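Local coordinates for endonuclease and methylase LlaGI (Lactococcus lactis, PDB 5FFJ), which probably recognises a specific DNA sequence and couples a helicase-like ATPase, a methyltransferase and a nuclease in a single-polypeptide Type ISP restriction-modification enzyme, at residues G1060-R1065 against S1201-I1206; L1143-P1148 against L1195-L1200. One frame throughout, in Å; residues are numbered along the deposited sequence.

Contact 1 (G1060-R1065 against S1201-I1206); sequences GIVTNR and SDMHVI. With nucleotides of chain C.
Ile1061 and Asp1202 form a single backbone bridge: Ile1061 N donates to Ser1201 O at 3.1 Å with an N-H...O angle of 167°, and Met1203 N returns a more bent bond (130°) to a lone pair of Ile1061 O, at 2.9 Å. Gly1060 lies close by, its CA 3.7 Å from Met1203 CA. Apolar packing follows one residue on, where Val1062 CG2 meets Met1203 CE at 3.5 Å. The methionine runs extended from its backbone as far as SD and then bends at its last torsion (chi3 -113°), which carries CE to the valine methyl.

Each segment also carries a group to the DNA. Asp1202 OD2 accepts from His1204 N at 3.3 Å, the donor standing well above the carboxylate plane, an Asx turn whose donor is the backbone of the histidine itself. His1204 NE2 then donates to DG16 N7 of chain C, an in-plane approach at 3.1 Å, while DG15 N7 of chain C lies over one ring face, toward the rim. Since N7 belongs to the major-groove edge of guanine, the geometry is consistent with base readout. In 1060-1065, Thr1063 OG1 accepts from Arg1065 N, an ST turn, and Asn1064 ND2 points to DA17 OP2 of chain C; the modelled length of that bond is too short to trust.

Arg1065 is the N-cap residue of helix 1066-1069. Backbone bonding of Gly1060 to Ala1210 ties one loop to strand 1210-1214, and Ser1201 OG bonds to Asn1182 on strand 1180-1184.

Contact 2 (L1143-P1148 against L1195-L1200); sequences LAMYRP and LISEYL. With nucleotides of chain C.
Ala1144 and Leu1200 are loosely paired where strand 1141-1147 runs beside the short strand 1200-1201, its parallel neighbour at the edge of a mixed sheet in the putative specificity domain; just beyond, Tyr1146 and Arg1147 both face Thr1150 in a classic beta bulge. The hydrogen bond that joins the segments runs from Met1145 N nearly along the C=O axis of Leu1200 (C=O...N 170°), although its modelled length is doubtfully short.

Apolar contacts flank this bond. Ala1144 CB meets Leu1200 CD2 at 3.8 Å. Leu1143 and Tyr1199 run side by side in the same direction, with Leu1143 CB 3.6 Å from Tyr1199 CD2 and approaching the ring obliquely. Farther along, Leu1195 CD2 touches Pro1148 CB at 3.5 Å.

Among the polar contacts, Ser1197 OG, which its first torsion sets opposite the backbone nitrogen (chi1 174°), donates to Tyr1199 O at 2.9 Å, just after strand 1194-1197. The same hydroxyl oxygen lies against Met1145 CG across the contact.

Charged contacts gather at Arg1147, whose side chain folds back at chi2 and chi3. Its guanidinium lies over one face of the Tyr1146 ring, with CZ 3.5 Å above the ring plane and displaced toward the rim. NH1 is directed at the DG15 phosphate of chain C, which meets the group at its edge, and NH2 is turned to Asp1202. A leucine in its place would probably leave both that phosphate and the Asp1202 carboxylate without their cationic partner. Arg1147 NE donates to Tyr1146 O at 2.7 Å, from 43° above the carbonyl plane.

Contact 2 is nested within the chain loop that contact 1 closes, and the two centres are about 10 Å apart. Leu1200 and Ser1201 are consecutive, so one chain passes directly from contact 2 into contact 1. Two polar links span the contacts: Asp1202 N probably donates to Met1145 O (2.8 Å), and Asp1202 OD2 forms a salt bridge with Arg1147 NH2 at 3.3 Å. Both contacts address the same DNA strand, chain C. Contact 1 reaches guanine bases and the DA17 phosphate, contact 2 the DG15 phosphate. Asp1202 thus connects the base-contacting His1204 with the phosphate-facing Arg1147, consistent with a jointly positioned DNA-recognition surface.

Contact 1 (G1060-R1065 against S1201-I1206)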
# COMPACT_ATOMS: atom_id res chain seq x y z
N GLY A 1060 -26.16 -13.58 7.99
CA GLY A 1060 -26.20 -13.33 6.56
C GLY A 1060 -25.11 -14.01 5.76
O GLY A 1060 -24.02 -14.27 6.28
N ILE A 1061 -25.40 -14.30 4.50
CA ILE A 1061 -24.49 -15.05 3.65
C ILE A 1061 -23.22 -14.24 3.36
O ILE A 1061 -23.25 -13.01 3.32
CB ILE A 1061 -25.19 -15.47 2.33
CG1 ILE A 1061 -24.64 -16.81 1.84
CG2 ILE A 1061 -25.03 -14.40 1.25
CD1 ILE A 1061 -25.44 -17.40 0.70
N VAL A 1062 -22.11 -14.94 3.18
CA VAL A 1062 -20.84 -14.32 2.79
C VAL A 1062 -20.19 -15.15 1.69
O VAL A 1062 -19.64 -16.22 1.94
CB VAL A 1062 -19.86 -14.20 3.98
CG1 VAL A 1062 -18.85 -13.08 3.73
CG2 VAL A 1062 -20.62 -13.96 5.29
N THR A 1063 -20.27 -14.66 0.45
CA THR A 1063 -19.80 -15.42 -0.71
C THR A 1063 -18.29 -15.30 -0.91
O THR A 1063 -17.69 -16.13 -1.60
CB THR A 1063 -20.48 -14.95 -2.00
OG1 THR A 1063 -19.79 -13.80 -2.52
CG2 THR A 1063 -21.95 -14.61 -1.78
N ASN A 1064 -17.72 -14.24 -0.35
CA ASN A 1064 -16.29 -13.93 -0.45
C ASN A 1064 -15.83 -13.55 -1.87
O ASN A 1064 -14.66 -13.26 -2.09
CB ASN A 1064 -15.43 -15.09 0.08
CG ASN A 1064 -15.19 -15.01 1.59
OD1 ASN A 1064 -16.11 -14.78 2.37
ND2 ASN A 1064 -13.92 -15.17 1.99
N ARG A 1065 -16.76 -13.53 -2.82
CA ARG A 1065 -16.45 -13.15 -4.20
C ARG A 1065 -17.68 -12.54 -4.88
O ARG A 1065 -18.20 -13.08 -5.85
CB ARG A 1065 -15.93 -14.37 -4.99
CG ARG A 1065 -16.77 -15.63 -4.84
CD ARG A 1065 -16.12 -16.81 -5.57
NE ARG A 1065 -14.84 -17.19 -4.98
CZ ARG A 1065 -14.68 -18.14 -4.05
NH1 ARG A 1065 -15.72 -18.81 -3.58
NH2 ARG A 1065 -13.46 -18.40 -3.59
N SER A 1201 -30.63 -13.14 2.40
CA SER A 1201 -30.01 -11.87 2.76
C SER A 1201 -28.50 -11.97 2.92
O SER A 1201 -27.98 -12.90 3.53
CB SER A 1201 -30.62 -11.34 4.06
OG SER A 1201 -31.99 -11.01 3.87
N ASP A 1202 -27.79 -10.99 2.35
CA ASP A 1202 -26.35 -10.90 2.50
C ASP A 1202 -26.03 -10.58 3.95
O ASP A 1202 -26.92 -10.23 4.73
CB ASP A 1202 -25.76 -9.83 1.58
CG ASP A 1202 -24.25 -9.96 1.42
OD1 ASP A 1202 -23.78 -11.06 1.05
OD2 ASP A 1202 -23.53 -8.97 1.66
N MET A 1203 -24.75 -10.68 4.31
CA MET A 1203 -24.33 -10.32 5.65
C MET A 1203 -24.37 -8.81 5.83
O MET A 1203 -24.50 -8.32 6.95
CB MET A 1203 -22.92 -10.85 5.91
CG MET A 1203 -22.42 -10.66 7.34
SD MET A 1203 -20.63 -10.73 7.40
CE MET A 1203 -20.38 -12.23 8.32
N HIS A 1204 -24.26 -8.08 4.73
CA HIS A 1204 -24.12 -6.64 4.82
C HIS A 1204 -25.42 -5.91 4.49
O HIS A 1204 -25.41 -4.74 4.11
CB HIS A 1204 -22.99 -6.18 3.91
CG HIS A 1204 -21.65 -6.74 4.30
ND1 HIS A 1204 -21.10 -6.53 5.54
CD2 HIS A 1204 -20.78 -7.52 3.62
CE1 HIS A 1204 -19.93 -7.15 5.61
NE2 HIS A 1204 -19.71 -7.75 4.46
N VAL A 1205 -26.54 -6.61 4.65
CA VAL A 1205 -27.85 -5.96 4.53
C VAL A 1205 -27.98 -4.91 5.63
O VAL A 1205 -28.61 -3.88 5.44
CB VAL A 1205 -29.01 -6.97 4.62
CG1 VAL A 1205 -29.03 -7.88 3.41
CG2 VAL A 1205 -28.92 -7.79 5.91
N ILE A 1206 -27.39 -5.20 6.78
CA ILE A 1206 -27.34 -4.25 7.88
C ILE A 1206 -25.97 -4.31 8.57
O ILE A 1206 -25.70 -5.20 9.38
CB ILE A 1206 -28.44 -4.51 8.93
CG1 ILE A 1206 -29.81 -4.59 8.25
CG2 ILE A 1206 -28.44 -3.40 9.97
CD1 ILE A 1206 -30.92 -4.99 9.19
P DG C 16 -15.74 -9.86 -1.81
OP1 DG C 16 -15.40 -10.11 -3.23
OP2 DG C 16 -16.95 -10.49 -1.22
O5' DG C 16 -14.48 -10.26 -0.91
C5' DG C 16 -14.34 -9.65 0.36
C4' DG C 16 -13.21 -10.25 1.17
O4' DG C 16 -13.30 -9.74 2.53
C3' DG C 16 -13.26 -11.75 1.37
O3' DG C 16 -12.04 -12.23 1.92
C2' DG C 16 -14.37 -11.84 2.39
C1' DG C 16 -13.93 -10.73 3.34
N9 DG C 16 -15.01 -10.09 4.09
C8 DG C 16 -16.31 -9.89 3.70
N7 DG C 16 -17.04 -9.29 4.60
C5 DG C 16 -16.15 -9.08 5.65
C6 DG C 16 -16.36 -8.47 6.91
O6 DG C 16 -17.40 -7.97 7.37
N1 DG C 16 -15.19 -8.46 7.68
C2 DG C 16 -13.98 -8.99 7.27
N2 DG C 16 -12.97 -8.89 8.14
N3 DG C 16 -13.78 -9.56 6.10
C4 DG C 16 -14.91 -9.57 5.35
P DG C 15 -19.34 -3.14 -1.50
OP1 DG C 15 -19.36 -3.14 -2.98
OP2 DG C 15 -20.58 -2.77 -0.77
O5' DG C 15 -18.86 -4.56 -0.94
C5' DG C 15 -18.43 -5.58 -1.84
C4' DG C 15 -17.10 -6.16 -1.40
O4' DG C 15 -16.71 -5.56 -0.14
C3' DG C 15 -17.11 -7.67 -1.17
O3' DG C 15 -15.87 -8.27 -1.60
C2' DG C 15 -17.31 -7.77 0.34
C1' DG C 15 -16.53 -6.56 0.84
N9 DG C 15 -16.98 -6.05 2.15
C8 DG C 15 -18.22 -5.54 2.46
N7 DG C 15 -18.31 -5.14 3.71
C5 DG C 15 -17.06 -5.41 4.25
C6 DG C 15 -16.56 -5.19 5.56
O6 DG C 15 -17.16 -4.71 6.54
N1 DG C 15 -15.24 -5.60 5.68
C2 DG C 15 -14.49 -6.15 4.67
N2 DG C 15 -13.23 -6.48 4.97
N3 DG C 15 -14.94 -6.35 3.44
C4 DG C 15 -16.23 -5.96 3.30
P DA C 17 -11.10 -13.26 1.14
OP1 DA C 17 -10.63 -12.56 -0.08
OP2 DA C 17 -11.79 -14.56 1.01
O5' DA C 17 -9.87 -13.45 2.15
C5' DA C 17 -9.09 -12.31 2.52
C4' DA C 17 -8.85 -12.25 4.02
O4' DA C 17 -10.12 -12.09 4.71
C3' DA C 17 -8.20 -13.49 4.64
O3' DA C 17 -7.21 -13.08 5.59
C2' DA C 17 -9.36 -14.23 5.28
C1' DA C 17 -10.26 -13.09 5.70
N9 DA C 17 -11.66 -13.43 5.79
C8 DA C 17 -12.41 -14.09 4.86
N7 DA C 17 -13.66 -14.25 5.20
C5 DA C 17 -13.75 -13.63 6.43
C6 DA C 17 -14.81 -13.45 7.32
N6 DA C 17 -16.04 -13.90 7.07
N1 DA C 17 -14.57 -12.79 8.47
C2 DA C 17 -13.32 -12.35 8.70
N3 DA C 17 -12.24 -12.46 7.94
C4 DA C 17 -12.52 -13.12 6.81

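Contact 2 (L1143-P1148 against L1195-L1200)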
# COMPACT_ATOMS: atom_id res chain seq x y z
N LEU A 1143 -32.61 -14.86 -6.35
CA LEU A 1143 -32.71 -13.49 -5.85
C LEU A 1143 -32.34 -13.43 -4.38
O LEU A 1143 -32.61 -14.35 -3.62
CB LEU A 1143 -34.12 -12.95 -6.06
CG LEU A 1143 -34.47 -12.54 -7.49
CD1 LEU A 1143 -35.97 -12.46 -7.65
CD2 LEU A 1143 -33.82 -11.21 -7.82
N ALA A 1144 -31.71 -12.32 -3.99
CA ALA A 1144 -31.30 -12.12 -2.61
C ALA A 1144 -31.20 -10.64 -2.28
O ALA A 1144 -30.93 -9.82 -3.16
CB ALA A 1144 -29.97 -12.82 -2.35
N MET A 1145 -31.43 -10.30 -1.01
CA MET A 1145 -31.18 -8.95 -0.52
C MET A 1145 -29.70 -8.74 -0.29
O MET A 1145 -29.13 -9.27 0.67
CB MET A 1145 -31.94 -8.70 0.78
CG MET A 1145 -33.34 -8.14 0.60
SD MET A 1145 -33.34 -6.52 -0.19
CE MET A 1145 -35.08 -6.11 -0.15
N TYR A 1146 -29.07 -7.96 -1.16
CA TYR A 1146 -27.66 -7.65 -1.04
C TYR A 1146 -27.46 -6.49 -0.08
O TYR A 1146 -26.55 -6.51 0.76
CB TYR A 1146 -27.07 -7.33 -2.41
CG TYR A 1146 -25.57 -7.15 -2.42
CD1 TYR A 1146 -24.72 -8.21 -2.15
CD2 TYR A 1146 -25.01 -5.91 -2.70
CE1 TYR A 1146 -23.35 -8.05 -2.16
CE2 TYR A 1146 -23.64 -5.74 -2.71
CZ TYR A 1146 -22.82 -6.81 -2.44
OH TYR A 1146 -21.46 -6.64 -2.45
N ARG A 1147 -28.31 -5.48 -0.20
CA ARG A 1147 -28.27 -4.30 0.65
C ARG A 1147 -29.71 -3.87 0.93
O ARG A 1147 -30.63 -4.33 0.26
CB ARG A 1147 -27.47 -3.18 -0.02
CG ARG A 1147 -26.00 -3.49 -0.22
CD ARG A 1147 -25.27 -3.71 1.09
NE ARG A 1147 -24.41 -4.89 1.03
CZ ARG A 1147 -23.12 -4.87 0.73
NH1 ARG A 1147 -22.50 -3.73 0.46
NH2 ARG A 1147 -22.44 -6.01 0.70
N PRO A 1148 -29.92 -2.99 1.93
CA PRO A 1148 -31.32 -2.71 2.25
C PRO A 1148 -32.07 -2.07 1.08
O PRO A 1148 -31.57 -1.11 0.49
CB PRO A 1148 -31.23 -1.75 3.45
CG PRO A 1148 -29.85 -1.24 3.46
CD PRO A 1148 -28.98 -2.21 2.75
N LEU A 1195 -34.55 -4.77 9.32
CA LEU A 1195 -35.29 -4.72 8.06
C LEU A 1195 -35.71 -6.13 7.65
O LEU A 1195 -34.88 -7.02 7.52
CB LEU A 1195 -34.45 -4.08 6.96
CG LEU A 1195 -35.13 -3.86 5.61
CD1 LEU A 1195 -36.42 -3.07 5.77
CD2 LEU A 1195 -34.19 -3.13 4.66
N ILE A 1196 -37.01 -6.32 7.46
CA ILE A 1196 -37.53 -7.63 7.09
C ILE A 1196 -37.32 -7.88 5.60
O ILE A 1196 -37.41 -6.96 4.79
CB ILE A 1196 -39.03 -7.76 7.45
CG1 ILE A 1196 -39.49 -9.21 7.32
CG2 ILE A 1196 -39.87 -6.84 6.59
CD1 ILE A 1196 -40.80 -9.49 8.01
N SER A 1197 -37.03 -9.13 5.26
CA SER A 1197 -36.77 -9.51 3.87
C SER A 1197 -37.56 -10.74 3.47
O SER A 1197 -37.79 -11.65 4.27
CB SER A 1197 -35.28 -9.75 3.66
OG SER A 1197 -35.03 -10.24 2.35
N GLU A 1198 -37.98 -10.76 2.21
CA GLU A 1198 -38.72 -11.87 1.63
C GLU A 1198 -37.76 -12.84 0.94
O GLU A 1198 -38.17 -13.90 0.47
CB GLU A 1198 -39.75 -11.35 0.64
CG GLU A 1198 -40.89 -12.30 0.36
CD GLU A 1198 -41.91 -11.70 -0.60
OE1 GLU A 1198 -41.69 -10.56 -1.07
OE2 GLU A 1198 -42.92 -12.37 -0.89
N TYR A 1199 -36.49 -12.47 0.90
CA TYR A 1199 -35.48 -13.21 0.15
C TYR A 1199 -34.25 -13.52 1.01
O TYR A 1199 -34.13 -13.04 2.13
CB TYR A 1199 -35.05 -12.42 -1.08
CG TYR A 1199 -36.17 -12.11 -2.05
CD1 TYR A 1199 -37.08 -11.10 -1.78
CD2 TYR A 1199 -36.31 -12.83 -3.23
CE1 TYR A 1199 -38.11 -10.81 -2.66
CE2 TYR A 1199 -37.33 -12.54 -4.11
CZ TYR A 1199 -38.23 -11.53 -3.82
OH TYR A 1199 -39.25 -11.25 -4.70
N LEU A 1200 -33.36 -14.34 0.46
CA LEU A 1200 -32.07 -14.60 1.07
C LEU A 1200 -31.33 -13.28 1.28
O LEU A 1200 -31.42 -12.39 0.43
CB LEU A 1200 -31.26 -15.55 0.19
CG LEU A 1200 -29.94 -16.11 0.72
CD1 LEU A 1200 -29.69 -17.46 0.09
CD2 LEU A 1200 -28.78 -15.17 0.43
P DG C 15 -19.34 -3.14 -1.50
OP1 DG C 15 -19.36 -3.14 -2.98
OP2 DG C 15 -20.58 -2.77 -0.77
O5' DG C 15 -18.86 -4.56 -0.94
C5' DG C 15 -18.43 -5.58 -1.84
C4' DG C 15 -17.10 -6.16 -1.40
O4' DG C 15 -16.71 -5.56 -0.14
C3' DG C 15 -17.11 -7.67 -1.17
O3' DG C 15 -15.87 -8.27 -1.60
C2' DG C 15 -17.31 -7.77 0.34
C1' DG C 15 -16.53 -6.56 0.84
N9 DG C 15 -16.98 -6.05 2.15
C8 DG C 15 -18.22 -5.54 2.46
N7 DG C 15 -18.31 -5.14 3.71
C5 DG C 15 -17.06 -5.41 4.25
C6 DG C 15 -16.56 -5.19 5.56
O6 DG C 15 -17.16 -4.71 6.54
N1 DG C 15 -15.24 -5.60 5.68
C2 DG C 15 -14.49 -6.15 4.67
N2 DG C 15 -13.23 -6.48 4.97
N3 DG C 15 -14.94 -6.35 3.44
C4 DG C 15 -16.23 -5.96 3.30